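Local coordinates for copper-transporting ATPase (Sulfolobus solfataricus, PDB 2YJ5), which probably couples ATP hydrolysis to the transport of copper ions across the cell membrane, and is represented here by its cytoplasmic ATP-binding part, at residues Thr30-Lys35 and Asn199-Ile204. The protein carries 1 engineered substitution. Sequence-based numbering, arbitrary orientation.
Sequences TIIFNK and NKVLMI. Engineered in segment 30-35: N34 (natural residue Asp).
T30, I32 and I204 have the most surface buried where strand 30-34 runs parallel to strand 201-204. T30 and I32 hold the neighbouring strand through their backbones: T30 N donates to K200 O at 3.2 Å, and T30 O then accepts L202 N at 2.9 Å. I32 repeats this two residues on, its N bonded to L202 O and its O taking I204 N at 3.0 Å. A last bond from N34 N to I204 O closes the ladder. T30 OG1, set beside its own backbone N (chi1 -57°), faces N199 ND2 at 3.5 Å; the two side chains cross at about a right angle, too poorly aligned for a hydrogen bond.

On the face carrying T30, V201, I32 and M203, I32 keeps CG1 beside its own backbone N (chi1 -54°), which swings CD1 back along the sheet to meet V201 CG1 at 3.9 Å. M203 CG presses against I32 O at 3.2 Å and reaches I32 CB only at 4.1 Å; the thioether end then turns off. On the other face I204 and F33 run alongside each other with the same heading. I204 CD1 comes within 3.6 Å of F33 CE2, while CG1 lies over a face of that ring. With an alanine here in place of I204, the backbone bonds would stay, but the F33 ring would probably lose its aliphatic cover and be freer to turn.

The pair forms the middle of the Rossmann-like sheet of a haloacid dehalogenase-type P-domain. N34, engineered from the aspartate that P-type ATPases phosphorylate, ends the first strand, with OD1 hydrogen-bonded to K187, an ATP-binding residue. Strand 154-158 continues the sheet beyond 30-34, bonded to I31 and F33, and strand 219-223 flanks 201-205 on its other side; helix 35-39 touches the F33 side chain.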
loop_
_atom_site.group_PDB
_atom_site.type_symbol
_atom_site.label_atom_id
_atom_site.label_comp_id
_atom_site.label_asym_id
_atom_site.label_seq_id
_atom_site.Cartn_x
_atom_site.Cartn_y
_atom_site.Cartn_z
ATOM N N THR A 30 3.224 -10.718 -19.271
ATOM C CA THR A 30 2.605 -9.550 -18.653
ATOM C C THR A 30 2.897 -9.530 -17.155
ATOM O O THR A 30 2.852 -10.577 -16.506
ATOM C CB THR A 30 1.075 -9.564 -18.873
ATOM O OG1 THR A 30 0.803 -9.613 -20.275
ATOM C CG2 THR A 30 0.395 -8.324 -18.265
ATOM N N ILE A 31 3.205 -8.346 -16.619
ATOM C CA ILE A 31 3.456 -8.171 -15.178
ATOM C C ILE A 31 2.463 -7.203 -14.533
ATOM O O ILE A 31 2.261 -6.088 -15.023
ATOM C CB ILE A 31 4.878 -7.653 -14.887
ATOM C CG1 ILE A 31 5.920 -8.585 -15.497
ATOM C CG2 ILE A 31 5.124 -7.559 -13.392
ATOM C CD1 ILE A 31 7.291 -7.965 -15.563
ATOM N N ILE A 32 1.853 -7.631 -13.432
ATOM C CA ILE A 32 0.885 -6.797 -12.731
ATOM C C ILE A 32 1.230 -6.618 -11.256
ATOM O O ILE A 32 1.381 -7.592 -10.519
ATOM C CB ILE A 32 -0.512 -7.393 -12.808
ATOM C CG1 ILE A 32 -0.898 -7.648 -14.264
ATOM C CG2 ILE A 32 -1.524 -6.473 -12.102
ATOM C CD1 ILE A 32 -2.311 -8.121 -14.441
ATOM N N PHE A 33 1.359 -5.366 -10.841
ATOM C CA PHE A 33 1.560 -5.015 -9.438
ATOM C C PHE A 33 0.248 -4.612 -8.745
ATOM O O PHE A 33 -0.545 -3.841 -9.275
ATOM C CB PHE A 33 2.542 -3.852 -9.316
ATOM C CG PHE A 33 3.947 -4.199 -9.703
ATOM C CD1 PHE A 33 4.346 -4.154 -11.027
ATOM C CD2 PHE A 33 4.871 -4.576 -8.745
ATOM C CE1 PHE A 33 5.642 -4.489 -11.388
ATOM C CE2 PHE A 33 6.176 -4.907 -9.093
ATOM C CZ PHE A 33 6.558 -4.864 -10.420
ATOM N N ASN A 34 0.024 -5.146 -7.555
ATOM C CA ASN A 34 -0.921 -4.550 -6.633
ATOM C C ASN A 34 -0.169 -3.449 -5.872
ATOM O O ASN A 34 0.785 -3.731 -5.169
ATOM C CB ASN A 34 -1.475 -5.612 -5.685
ATOM C CG ASN A 34 -2.386 -5.026 -4.619
ATOM O OD1 ASN A 34 -3.466 -4.510 -4.926
ATOM N ND2 ASN A 34 -1.951 -5.099 -3.354
ATOM N N LYS A 35 -0.586 -2.196 -6.038
ATOM C CA LYS A 35 0.189 -1.044 -5.564
ATOM C C LYS A 35 0.619 -1.121 -4.109
ATOM O O LYS A 35 1.808 -1.139 -3.808
ATOM C CB LYS A 35 -0.578 0.267 -5.782
ATOM C CG LYS A 35 0.002 1.483 -5.013
ATOM C CD LYS A 35 -0.821 2.757 -5.256
ATOM C CE LYS A 35 -0.250 3.978 -4.534
ATOM N NZ LYS A 35 -0.629 4.077 -3.093
ATOM N N ASN A 199 -3.065 -14.214 -22.439
ATOM C CA ASN A 199 -1.854 -13.651 -21.844
ATOM C C ASN A 199 -1.367 -14.431 -20.619
ATOM O O ASN A 199 -2.172 -14.874 -19.797
ATOM C CB ASN A 199 -2.063 -12.180 -21.499
ATOM C CG ASN A 199 -1.823 -11.271 -22.680
ATOM O OD1 ASN A 199 -1.583 -11.740 -23.792
ATOM N ND2 ASN A 199 -1.887 -9.964 -22.450
ATOM N N LYS A 200 -0.052 -14.609 -20.509
ATOM C CA LYS A 200 0.526 -15.301 -19.358
ATOM C C LYS A 200 1.018 -14.282 -18.326
ATOM O O LYS A 200 1.988 -13.556 -18.554
ATOM C CB LYS A 200 1.659 -16.245 -19.783
ATOM C CG LYS A 200 1.265 -17.299 -20.816
ATOM C CD LYS A 200 0.357 -18.368 -20.227
ATOM C CE LYS A 200 0.036 -19.439 -21.263
ATOM N NZ LYS A 200 -0.815 -20.531 -20.715
ATOM N N VAL A 201 0.340 -14.254 -17.183
ATOM C CA VAL A 201 0.474 -13.177 -16.218
ATOM C C VAL A 201 1.325 -13.561 -15.008
ATOM O O VAL A 201 1.104 -14.599 -14.373
ATOM C CB VAL A 201 -0.928 -12.728 -15.714
ATOM C CG1 VAL A 201 -0.798 -11.722 -14.581
ATOM C CG2 VAL A 201 -1.757 -12.148 -16.839
ATOM N N LEU A 202 2.303 -12.726 -14.684
ATOM C CA LEU A 202 2.880 -12.777 -13.347
ATOM C C LEU A 202 2.321 -11.611 -12.538
ATOM O O LEU A 202 2.232 -10.479 -13.032
ATOM C CB LEU A 202 4.411 -12.726 -13.367
ATOM C CG LEU A 202 5.011 -13.059 -11.996
ATOM C CD1 LEU A 202 6.411 -13.622 -12.126
ATOM C CD2 LEU A 202 4.995 -11.864 -11.029
ATOM N N MET A 203 1.938 -11.894 -11.300
ATOM C CA MET A 203 1.418 -10.855 -10.435
ATOM C C MET A 203 2.088 -10.845 -9.069
ATOM O O MET A 203 2.396 -11.896 -8.497
ATOM C CB MET A 203 -0.091 -10.974 -10.273
ATOM C CG MET A 203 -0.665 -9.781 -9.526
ATOM S SD MET A 203 -2.445 -9.835 -9.334
ATOM C CE MET A 203 -2.523 -10.851 -7.871
ATOM N N ILE A 204 2.312 -9.636 -8.567
ATOM C CA ILE A 204 2.942 -9.408 -7.269
ATOM C C ILE A 204 1.941 -8.711 -6.319
ATOM O O ILE A 204 1.309 -7.723 -6.702
ATOM C CB ILE A 204 4.223 -8.532 -7.447
ATOM C CG1 ILE A 204 4.876 -8.821 -8.810
ATOM C CG2 ILE A 204 5.205 -8.717 -6.292
ATOM C CD1 ILE A 204 6.351 -8.528 -8.870
#